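Local coordinates for SusD/RagB family nutrient-binding outer membrane lipoprotein (Bacteroides vulgatus, PDB 4F7A) that probably binds mucin O-glycans at the outer membrane, as expected of a SusD-like lipoprotein that captures sugars for uptake, at residues 61-65 / 66-70; 189-192 / 193-197; 416-419 / 420-424; 483-486 / 487-491. All coordinates share one frame; numbering follows the deposited sequence. Where two conformers were deposited one is given.

The four contacts are all local and follow one another along the chain from contact 1 to contact 4. Contact 1 leaves the short strand 61-62 and enters a 3-10 turn. Contact 2 starts helix 193-210, contact 3 lies in the first turns of helix 416-431, and contact 4 sits within helix 482-492. No two of them touch. Contacts 1 and 2 are farthest apart, with centres 40 Å from each other on opposite sides of the chain's centre. The other centres are 32 to 38 Å apart. They therefore sample separate parts of one largely helical, TPR-like SusD fold, each a local bend, helix start or helix turn.

Contact 1. Residues 61-65 / 66-70; sequences FHDFA and SKFSD
Ala65 and Phe68 are joined by a backbone hydrogen bond that closes a turn. Phe68 N donates to Ala65 O over 2.9 Å. A water also donates to Ala65 O and is hydrogen-bonded to Ser69 OG at 3.0 Å. That carbonyl is thus gripped twice.

The bend before it is an Asx turn. Asp63 OD1 accepts from Ala65 N at 3.2 Å, and a weak bond from Phe64 N adds to it. His62 ND1 donates to Asp63 O over 2.8 Å, nearly straight at 169° and in the plane of the imidazole.

The contacts of the Phe68 ring come next. Its CG lies beside the backbone N (chi1 -63°), which turns the ring back to Asp63. Asp63 OD2 meets the ring edge, 3.6 Å from Phe68 CE2, with carboxylate and ring planes nearly perpendicular. The apolar touch is Ala65 CB, 4.1 Å from Phe68 CD2. Trp81 meets the ring edge-to-face. With an alanine in place of Asp63, the amide of Ala65 would probably lose its side-chain acceptor, and the bend could shift.

The carboxylate thus has two roles: OD1 holds the turn, while OD2 probably gains a little from the slightly positive ring edge, with Glu260, a like charge, close by.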
loop_
_atom_site.group_PDB
_atom_site.type_symbol
_atom_site.label_atom_id
_atom_site.label_comp_id
_atom_site.label_asym_id
_atom_site.label_seq_id
_atom_site.Cartn_x
_atom_site.Cartn_y
_atom_site.Cartn_z
ATOM N N PHE A 61 -4.369 5.710 10.138
ATOM C CA PHE A 61 -3.586 6.385 11.188
ATOM C C PHE A 61 -3.746 7.892 11.178
ATOM O O PHE A 61 -4.139 8.500 10.175
ATOM C CB PHE A 61 -2.088 6.045 11.083
ATOM C CG PHE A 61 -1.775 4.592 11.291
ATOM C CD1 PHE A 61 -1.931 4.010 12.544
ATOM C CD2 PHE A 61 -1.298 3.808 10.244
ATOM C CE1 PHE A 61 -1.652 2.665 12.742
ATOM C CE2 PHE A 61 -1.006 2.442 10.448
ATOM C CZ PHE A 61 -1.204 1.886 11.705
ATOM N N HIS A 62 -3.444 8.503 12.320
ATOM C CA HIS A 62 -3.413 9.966 12.421
ATOM C C HIS A 62 -2.461 10.362 13.529
ATOM O O HIS A 62 -2.277 9.628 14.497
ATOM C CB HIS A 62 -4.816 10.532 12.671
ATOM C CG HIS A 62 -4.998 11.938 12.190
ATOM N ND1 HIS A 62 -4.395 13.013 12.806
ATOM C CD2 HIS A 62 -5.708 12.446 11.153
ATOM C CE1 HIS A 62 -4.731 14.127 12.173
ATOM N NE2 HIS A 62 -5.524 13.810 11.162
ATOM N N ASP A 63 -1.789 11.489 13.340
ATOM C CA ASP A 63 -0.943 12.068 14.357
ATOM C C ASP A 63 -1.816 12.743 15.416
ATOM O O ASP A 63 -3.010 12.924 15.199
ATOM C CB ASP A 63 0.042 13.040 13.685
ATOM C CG ASP A 63 1.371 13.135 14.424
ATOM O OD1 ASP A 63 1.333 13.440 15.626
ATOM O OD2 ASP A 63 2.439 12.902 13.812
ATOM N N PHE A 64 -1.245 13.082 16.570
ATOM C CA PHE A 64 -1.975 13.845 17.592
ATOM C C PHE A 64 -1.584 15.325 17.595
ATOM O O PHE A 64 -2.252 16.146 18.244
ATOM C CB PHE A 64 -1.734 13.269 19.001
ATOM C CG PHE A 64 -0.392 13.635 19.583
ATOM C CD1 PHE A 64 0.767 13.049 19.122
ATOM C CD2 PHE A 64 -0.293 14.592 20.586
ATOM C CE1 PHE A 64 2.014 13.409 19.649
ATOM C CE2 PHE A 64 0.950 14.950 21.122
ATOM C CZ PHE A 64 2.100 14.359 20.641
ATOM N N ALA A 65 -0.504 15.666 16.898
ATOM C CA ALA A 65 0.100 16.981 17.073
ATOM C C ALA A 65 -0.705 18.017 16.331
ATOM O O ALA A 65 -0.722 18.027 15.085
ATOM C CB ALA A 65 1.582 16.997 16.613
ATOM N N SER A 66 -1.350 18.910 17.087
ATOM C CA SER A 66 -2.137 20.009 16.469
ATOM C C SER A 66 -1.303 20.933 15.573
ATOM O O SER A 66 -1.830 21.542 14.627
ATOM C CB SER A 66 -2.896 20.816 17.525
ATOM O OG SER A 66 -4.033 20.073 17.942
ATOM N N LYS A 67 0.004 21.004 15.819
ATOM C CA LYS A 67 0.896 21.754 14.911
ATOM C C LYS A 67 0.835 21.260 13.445
ATOM O O LYS A 67 1.092 22.031 12.528
ATOM C CB LYS A 67 2.336 21.794 15.440
ATOM C CG LYS A 67 3.072 20.499 15.486
ATOM C CD LYS A 67 4.580 20.698 15.762
ATOM C CE LYS A 67 5.236 19.333 15.959
ATOM N NZ LYS A 67 6.708 19.374 16.209
ATOM N N PHE A 68 0.453 19.992 13.242
ATOM C CA PHE A 68 0.273 19.428 11.902
ATOM C C PHE A 68 -1.136 19.558 11.334
ATOM O O PHE A 68 -1.350 19.228 10.160
ATOM C CB PHE A 68 0.648 17.934 11.902
ATOM C CG PHE A 68 2.112 17.658 12.228
ATOM C CD1 PHE A 68 3.104 18.635 12.070
ATOM C CD2 PHE A 68 2.500 16.399 12.666
ATOM C CE1 PHE A 68 4.443 18.349 12.355
ATOM C CE2 PHE A 68 3.836 16.113 12.941
ATOM C CZ PHE A 68 4.807 17.075 12.782
ATOM N N SER A 69 -2.082 20.043 12.138
ATOM C CA SER A 69 -3.503 19.939 11.793
ATOM C C SER A 69 -3.979 21.063 10.876
ATOM O O SER A 69 -5.183 21.190 10.608
ATOM C CB SER A 69 -4.356 19.874 13.059
ATOM O OG SER A 69 -4.184 18.640 13.712
ATOM N N ASP A 70 -3.045 21.895 10.425
ATOM C CA ASP A 70 -3.338 22.914 9.417
ATOM C C ASP A 70 -2.655 22.548 8.086
ATOM O O ASP A 70 -2.603 23.344 7.147
ATOM C CB ASP A 70 -2.934 24.323 9.891
ATOM C CG ASP A 70 -1.455 24.451 10.252
ATOM O OD1 ASP A 70 -0.700 23.462 10.203
ATOM O OD2 ASP A 70 -1.055 25.569 10.596
HETATM O O HOH W 1 -2.277 16.375 13.324
#

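Contact 2. Residues 189-192 / 193-197; sequences NCPT and ASRWI
The backbone turns from Thr192 into helix 193-210, with Trp196 N bonded to Thr192 O at 3.2 Å and Cys190 CA 5.1 Å from Arg195 CA. Thr192 is the N-cap. Its OG1 accepts from Arg195 N at 3.1 Å. With chi1 at 65°, OG1 stands between the backbone N and the carbonyl carbon, facing the first turn.

Arg195 folds back over the preceding loop, bent at chi2 and chi3. Pro191 CD sits over the centre of one guanidinium face, 3.4 Å from Arg195 CZ. Arg195 NH2 makes a weak bond to Asn189 O. A water reinforces that link, donating to Asn189 O and accepting from Arg195 NE at 2.9 Å. The Asn189 amide stands almost perpendicular to the guanidinium, and its ND2 donates to Asn240 O and Asp238 O. Arg195 NH1 has a long, weak ion pair with Glu239.

Trp196 takes Cys190 on one face. Cys190 CB makes a CH-pi contact, 3.6 Å from the centroid of the Trp196 five-membered ring. Cys190 SG lies over the same face in a sulfur-aromatic contact. A second water joins Trp196 NE1, 2.8 Å away, to Cys190 O. Helices 111-132 and 151-174 also touch the indole.

This is a threonine-capped helix N-terminus, here beginning one of the helices of the TPR-like SusD fold.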
loop_
_atom_site.group_PDB
_atom_site.type_symbol
_atom_site.label_atom_id
_atom_site.label_comp_id
_atom_site.label_asym_id
_atom_site.label_seq_id
_atom_site.Cartn_x
_atom_site.Cartn_y
_atom_site.Cartn_z
ATOM N N ASN A 189 10.994 -12.607 2.789
ATOM C CA ASN A 189 10.299 -13.890 3.039
ATOM C C ASN A 189 10.089 -14.678 1.734
ATOM O O ASN A 189 9.035 -15.292 1.524
ATOM C CB ASN A 189 8.998 -13.697 3.826
ATOM C CG ASN A 189 8.424 -15.012 4.390
ATOM O OD1 ASN A 189 9.168 -15.945 4.706
ATOM N ND2 ASN A 189 7.104 -15.074 4.530
ATOM N N CYS A 190 11.124 -14.651 0.871
ATOM C CA CYS A 190 11.198 -15.482 -0.336
ATOM C C CYS A 190 12.485 -16.312 -0.286
ATOM O O CYS A 190 13.549 -15.878 -0.733
ATOM C CB CYS A 190 11.136 -14.642 -1.609
ATOM S SG CYS A 190 9.543 -13.879 -1.872
ATOM N N PRO A 191 12.404 -17.496 0.310
ATOM C CA PRO A 191 13.637 -18.253 0.540
ATOM C C PRO A 191 14.048 -19.117 -0.635
ATOM O O PRO A 191 15.110 -19.732 -0.584
ATOM C CB PRO A 191 13.272 -19.152 1.723
ATOM C CG PRO A 191 11.807 -19.401 1.527
ATOM C CD PRO A 191 11.270 -18.065 1.060
ATOM N N THR A 192 13.204 -19.186 -1.662
ATOM C CA THR A 192 13.481 -19.996 -2.826
ATOM C C THR A 192 13.120 -19.241 -4.098
ATOM O O THR A 192 12.340 -18.278 -4.090
ATOM C CB THR A 192 12.680 -21.322 -2.835
ATOM O OG1 THR A 192 11.280 -21.027 -2.951
ATOM C CG2 THR A 192 12.936 -22.179 -1.590
ATOM N N ALA A 193 13.702 -19.696 -5.199
ATOM C CA ALA A 193 13.355 -19.164 -6.534
ATOM C C ALA A 193 11.859 -19.282 -6.828
ATOM O O ALA A 193 11.232 -18.317 -7.279
ATOM C CB ALA A 193 14.189 -19.860 -7.603
ATOM N N SER A 194 11.256 -20.428 -6.524
ATOM C CA SER A 194 9.811 -20.578 -6.677
ATOM C C SER A 194 9.015 -19.551 -5.892
ATOM O O SER A 194 7.999 -19.046 -6.388
ATOM C CB SER A 194 9.339 -21.979 -6.290
ATOM O OG SER A 194 9.828 -22.952 -7.176
ATOM N N ARG A 195 9.457 -19.208 -4.683
ATOM C CA ARG A 195 8.746 -18.214 -3.890
ATOM C C ARG A 195 8.823 -16.806 -4.464
ATOM O O ARG A 195 7.877 -16.036 -4.351
ATOM C CB ARG A 195 9.218 -18.245 -2.434
ATOM C CG ARG A 195 8.794 -19.509 -1.672
ATOM C CD ARG A 195 7.452 -19.361 -0.983
ATOM N NE ARG A 195 7.547 -18.484 0.181
ATOM C CZ ARG A 195 7.949 -18.863 1.392
ATOM N NH1 ARG A 195 8.269 -20.125 1.651
ATOM N NH2 ARG A 195 8.017 -17.971 2.358
ATOM N N TRP A 196 9.933 -16.474 -5.107
ATOM C CA TRP A 196 10.028 -15.220 -5.855
ATOM C C TRP A 196 9.033 -15.167 -7.009
ATOM O O TRP A 196 8.409 -14.144 -7.239
ATOM C CB TRP A 196 11.465 -14.999 -6.371
ATOM C CG TRP A 196 12.385 -14.446 -5.330
ATOM C CD1 TRP A 196 13.261 -15.155 -4.558
ATOM C CD2 TRP A 196 12.522 -13.073 -4.934
ATOM N NE1 TRP A 196 13.937 -14.307 -3.707
ATOM C CE2 TRP A 196 13.505 -13.023 -3.924
ATOM C CE3 TRP A 196 11.906 -11.881 -5.333
ATOM C CZ2 TRP A 196 13.900 -11.831 -3.328
ATOM C CZ3 TRP A 196 12.287 -10.690 -4.724
ATOM C CH2 TRP A 196 13.271 -10.682 -3.716
ATOM N N ILE A 197 8.868 -16.275 -7.718
ATOM C CA ILE A 197 7.896 -16.319 -8.807
ATOM C C ILE A 197 6.469 -16.176 -8.274
ATOM O O ILE A 197 5.643 -15.437 -8.840
ATOM C CB ILE A 197 8.018 -17.608 -9.658
ATOM C CG1 ILE A 197 9.417 -17.709 -10.290
ATOM C CG2 ILE A 197 6.901 -17.616 -10.756
ATOM C CD1 ILE A 197 9.680 -19.032 -11.111
HETATM O O HOH W 2 6.720 -15.746 0.142
HETATM O O HOH W 3 15.707 -14.398 -1.505
#

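Contact 3. Residues 416-419 / 420-424; sequences QEEQ and LEKII
The first turns of helix 416-431 hold Glu418 and Lys422 one turn apart, in the i to i+4 spacing of an alpha-helix. Four successive backbone bonds set that spacing: Leu420 N to Gln416 O, Glu421 N to Glu417 O, Lys422 N to Glu418 O, and Ile423 N to Gln419 O, the last at 3.0 Å.

Both side chains lean to the same flank. Glu418 is extended, with CG anti to its own N (chi1 -170°). Lys422 runs straight past the Glu418 carbonyl, its CG 3.4 Å from Glu418 O, and bends only at its end (chi4 -75°). Lys422 NZ stops 4.0 Å from Glu418 OE2, beyond salt-bridge range. A water fills the step. It donates to Glu418 OE2 at 2.7 Å and accepts from Lys422 NZ at 3.0 Å.

Each end has further partners in the preceding loop. Glu418 OE2 bonds to Thr406 OG1, and Glu418 OE1 accepts from Val414 N. Thr406 OG1, the carbonyls of Thr407 and Asn409 and the water share the three N-H groups of Lys422 NZ. A methionine in place of Lys422 would probably deprive these oxygens of a shared donor and leave the Glu418 charge less balanced. Away from this pair, Leu420 and Ile423 pack on helix 334-346.

The buried ammonium thus lies among several oxygens, and its attraction to Glu418 is probably relayed in part through water.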
loop_
_atom_site.group_PDB
_atom_site.type_symbol
_atom_site.label_atom_id
_atom_site.label_comp_id
_atom_site.label_asym_id
_atom_site.label_seq_id
_atom_site.Cartn_x
_atom_site.Cartn_y
_atom_site.Cartn_z
ATOM N N GLN A 416 -23.872 -6.458 -6.968
ATOM C CA GLN A 416 -22.482 -6.848 -7.027
ATOM C C GLN A 416 -21.532 -5.684 -6.742
ATOM O O GLN A 416 -20.369 -5.894 -6.361
ATOM C CB GLN A 416 -22.199 -7.539 -8.346
ATOM C CG GLN A 416 -23.120 -8.742 -8.569
ATOM C CD GLN A 416 -22.587 -9.695 -9.582
ATOM O OE1 GLN A 416 -22.389 -9.326 -10.736
ATOM N NE2 GLN A 416 -22.360 -10.923 -9.170
ATOM N N GLU A 417 -22.007 -4.453 -6.891
ATOM C CA GLU A 417 -21.261 -3.335 -6.366
ATOM C C GLU A 417 -21.068 -3.448 -4.817
ATOM O O GLU A 417 -19.993 -3.157 -4.308
ATOM C CB GLU A 417 -21.974 -2.057 -6.777
ATOM C CG GLU A 417 -21.275 -0.798 -6.528
ATOM C CD GLU A 417 -20.014 -0.597 -7.357
ATOM O OE1 GLU A 417 -20.037 -0.696 -8.589
ATOM O OE2 GLU A 417 -19.002 -0.276 -6.754
ATOM N N GLU A 418 -22.100 -3.856 -4.094
ATOM C CA GLU A 418 -21.969 -4.055 -2.634
ATOM C C GLU A 418 -21.042 -5.241 -2.364
ATOM O O GLU A 418 -20.288 -5.233 -1.410
ATOM C CB GLU A 418 -23.312 -4.297 -1.942
ATOM C CG GLU A 418 -23.136 -4.240 -0.440
ATOM C CD GLU A 418 -24.390 -4.359 0.372
ATOM O OE1 GLU A 418 -25.519 -4.370 -0.171
ATOM O OE2 GLU A 418 -24.228 -4.419 1.612
ATOM N N GLN A 419 -21.085 -6.259 -3.217
ATOM C CA GLN A 419 -20.143 -7.364 -3.058
ATOM C C GLN A 419 -18.709 -6.891 -3.213
ATOM O O GLN A 419 -17.830 -7.282 -2.434
ATOM C CB GLN A 419 -20.409 -8.486 -4.058
ATOM C CG GLN A 419 -21.714 -9.213 -3.891
ATOM C CD GLN A 419 -21.900 -10.177 -5.060
ATOM O OE1 GLN A 419 -21.871 -9.783 -6.225
ATOM N NE2 GLN A 419 -22.005 -11.404 -4.763
ATOM N N LEU A 420 -18.455 -6.064 -4.218
ATOM C CA LEU A 420 -17.139 -5.489 -4.381
ATOM C C LEU A 420 -16.777 -4.653 -3.139
ATOM O O LEU A 420 -15.672 -4.729 -2.648
ATOM C CB LEU A 420 -17.043 -4.635 -5.631
ATOM C CG LEU A 420 -15.691 -3.994 -5.903
ATOM C CD1 LEU A 420 -14.574 -5.039 -6.023
ATOM C CD2 LEU A 420 -15.756 -3.093 -7.206
ATOM N N GLU A 421 -17.724 -3.882 -2.632
ATOM C CA GLU A 421 -17.478 -3.089 -1.432
ATOM C C GLU A 421 -17.031 -3.952 -0.260
ATOM O O GLU A 421 -16.082 -3.595 0.431
ATOM C CB GLU A 421 -18.701 -2.268 -1.051
ATOM C CG GLU A 421 -18.473 -1.410 0.185
ATOM C CD GLU A 421 -19.702 -0.547 0.574
ATOM O OE1 GLU A 421 -20.789 -0.680 -0.064
ATOM O OE2 GLU A 421 -19.570 0.236 1.548
ATOM N N LYS A 422 -17.687 -5.091 -0.058
ATOM C CA LYS A 422 -17.296 -6.028 1.016
ATOM C C LYS A 422 -15.873 -6.530 0.794
ATOM O O LYS A 422 -15.052 -6.529 1.704
ATOM C CB LYS A 422 -18.279 -7.202 1.106
ATOM C CG LYS A 422 -19.708 -6.795 1.560
ATOM C CD LYS A 422 -20.630 -7.997 1.526
ATOM C CE LYS A 422 -22.047 -7.657 1.898
ATOM N NZ LYS A 422 -22.265 -7.432 3.365
ATOM N N ILE A 423 -15.582 -6.932 -0.433
ATOM C CA ILE A 423 -14.258 -7.447 -0.782
ATOM C C ILE A 423 -13.195 -6.406 -0.487
ATOM O O ILE A 423 -12.222 -6.693 0.195
ATOM C CB ILE A 423 -14.201 -7.882 -2.273
ATOM C CG1 ILE A 423 -15.031 -9.142 -2.491
ATOM C CG2 ILE A 423 -12.725 -8.101 -2.744
ATOM C CD1 ILE A 423 -15.328 -9.444 -3.995
ATOM N N ILE A 424 -13.402 -5.181 -0.969
ATOM C CA ILE A 424 -12.380 -4.142 -0.791
ATOM C C ILE A 424 -12.292 -3.701 0.678
ATOM O O ILE A 424 -11.216 -3.430 1.169
ATOM C CB ILE A 424 -12.631 -2.917 -1.699
ATOM C CG1 ILE A 424 -12.687 -3.340 -3.177
ATOM C CG2 ILE A 424 -11.555 -1.873 -1.487
ATOM C CD1 ILE A 424 -11.436 -3.962 -3.713
HETATM O O HOH W 4 -24.628 -5.642 4.021
#

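Contact 4. Residues 483-486 / 487-491; sequences EQYK and NLCTA
Cys489 lays its sulfur over one face of the Tyr485 ring, a turn earlier in helix 482-492. SG is 3.8 Å from the Tyr485 ring centroid and 22° off the ring normal. It is displaced toward the hydroxyl end, where it comes 3.5 Å from Tyr485 CZ. The two first torsions bring them together: Tyr485 CG is anti to its N (chi1 178°), whereas Cys489 SG lies beside its own N (chi1 -72°). Tyr485 OH is hydrogen-bonded to Asp496 OD2, which probably steadies the far end of the ring.

On another flank, one of two Glu483 conformers bends back at chi2. Lys486 NZ then forms a salt bridge with Glu483 OE1 at 3.2 Å, its hydrogen bond weak. In this conformer the Asn487 amide is steeply turned from the carboxylate, and a water accepting from Asn487 ND2 at 2.9 Å lies between them. Another water contacts Asn487 OD1, Glu483 OE2 and, weakly, Lys486 NZ.

Gln484 CG lies 4.1 Å from Leu488 CD1 on a third flank. The Gln484 amide bonds outward to Ser147 and to a glycerol probably from the crystallisation liquor. Backbone i to i+4 bonds support all three pairings.

The helix therefore has a hydrated flank, charge-paired at least in one Glu483 conformer, and a sulfur-aromatic one, whose contact is probably largely dispersive.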
loop_
_atom_site.group_PDB
_atom_site.type_symbol
_atom_site.label_atom_id
_atom_site.label_comp_id
_atom_site.label_asym_id
_atom_site.label_seq_id
_atom_site.Cartn_x
_atom_site.Cartn_y
_atom_site.Cartn_z
ATOM N N GLU A 483 12.093 21.123 -17.236
ATOM C CA GLU A 483 11.587 20.442 -18.437
ATOM C C GLU A 483 10.905 19.129 -18.047
ATOM O O GLU A 483 9.778 18.854 -18.490
ATOM C CB GLU A 483 12.709 20.202 -19.453
ATOM C CG GLU A 483 12.281 19.464 -20.725
ATOM C CD GLU A 483 11.469 20.325 -21.668
ATOM O OE1 GLU A 483 11.236 21.509 -21.353
ATOM O OE2 GLU A 483 11.078 19.815 -22.736
ATOM N N GLN A 484 11.546 18.331 -17.195
ATOM C CA GLN A 484 10.904 17.101 -16.753
ATOM C C GLN A 484 9.571 17.357 -16.041
ATOM O O GLN A 484 8.608 16.613 -16.236
ATOM C CB GLN A 484 11.814 16.284 -15.847
ATOM C CG GLN A 484 11.186 14.997 -15.359
ATOM C CD GLN A 484 12.207 14.084 -14.782
ATOM O OE1 GLN A 484 12.857 13.330 -15.515
ATOM N NE2 GLN A 484 12.415 14.184 -13.466
ATOM N N TYR A 485 9.516 18.395 -15.211
ATOM C CA TYR A 485 8.268 18.740 -14.528
ATOM C C TYR A 485 7.164 19.036 -15.551
ATOM O O TYR A 485 6.023 18.563 -15.404
ATOM C CB TYR A 485 8.469 19.927 -13.600
ATOM C CG TYR A 485 7.201 20.338 -12.923
ATOM C CD1 TYR A 485 6.596 19.502 -11.986
ATOM C CD2 TYR A 485 6.572 21.541 -13.244
ATOM C CE1 TYR A 485 5.399 19.861 -11.369
ATOM C CE2 TYR A 485 5.356 21.914 -12.615
ATOM C CZ TYR A 485 4.783 21.058 -11.680
ATOM O OH TYR A 485 3.592 21.398 -11.052
ATOM N N LYS A 486 7.498 19.797 -16.592
ATOM C CA LYS A 486 6.537 20.062 -17.655
ATOM C C LYS A 486 6.070 18.743 -18.295
ATOM O O LYS A 486 4.871 18.553 -18.533
ATOM C CB LYS A 486 7.124 20.974 -18.725
ATOM C CG LYS A 486 6.160 21.155 -19.935
ATOM C CD LYS A 486 6.781 21.922 -21.073
ATOM C CE LYS A 486 7.957 21.183 -21.719
ATOM N NZ LYS A 486 8.444 21.905 -22.946
ATOM N N ASN A 487 7.020 17.842 -18.569
ATOM C CA ASN A 487 6.678 16.533 -19.148
ATOM C C ASN A 487 5.819 15.642 -18.264
ATOM O O ASN A 487 4.963 14.903 -18.777
ATOM C CB ASN A 487 7.940 15.771 -19.566
ATOM C CG ASN A 487 8.660 16.434 -20.716
ATOM O OD1 ASN A 487 8.050 17.209 -21.468
ATOM N ND2 ASN A 487 9.974 16.158 -20.855
ATOM N N LEU A 488 6.061 15.704 -16.952
ATOM C CA LEU A 488 5.256 14.984 -15.984
ATOM C C LEU A 488 3.820 15.535 -15.980
ATOM O O LEU A 488 2.860 14.768 -15.994
ATOM C CB LEU A 488 5.865 15.093 -14.587
ATOM C CG LEU A 488 7.118 14.256 -14.319
ATOM C CD1 LEU A 488 7.809 14.751 -13.028
ATOM C CD2 LEU A 488 6.766 12.749 -14.219
ATOM N N CYS A 489 3.692 16.861 -15.974
ATOM C CA CYS A 489 2.401 17.524 -16.071
ATOM C C CYS A 489 1.618 17.176 -17.340
ATOM O O CYS A 489 0.414 16.855 -17.261
ATOM C CB CYS A 489 2.566 19.039 -15.954
ATOM S SG CYS A 489 2.987 19.529 -14.254
ATOM N N THR A 490 2.292 17.215 -18.486
ATOM C CA THR A 490 1.700 16.751 -19.747
ATOM C C THR A 490 1.197 15.313 -19.664
ATOM O O THR A 490 0.053 15.025 -20.064
ATOM C CB THR A 490 2.693 16.906 -20.899
ATOM O OG1 THR A 490 3.059 18.291 -20.980
ATOM C CG2 THR A 490 2.092 16.428 -22.270
ATOM N N ALA A 491 2.013 14.423 -19.111
ATOM C CA ALA A 491 1.639 13.005 -18.963
ATOM C C ALA A 491 0.476 12.812 -18.002
ATOM O O ALA A 491 -0.258 11.850 -18.122
ATOM C CB ALA A 491 2.856 12.137 -18.510
HETATM O O HOH W 5 11.573 16.922 -23.188
HETATM O O HOH W 6 8.925 18.946 -23.529
#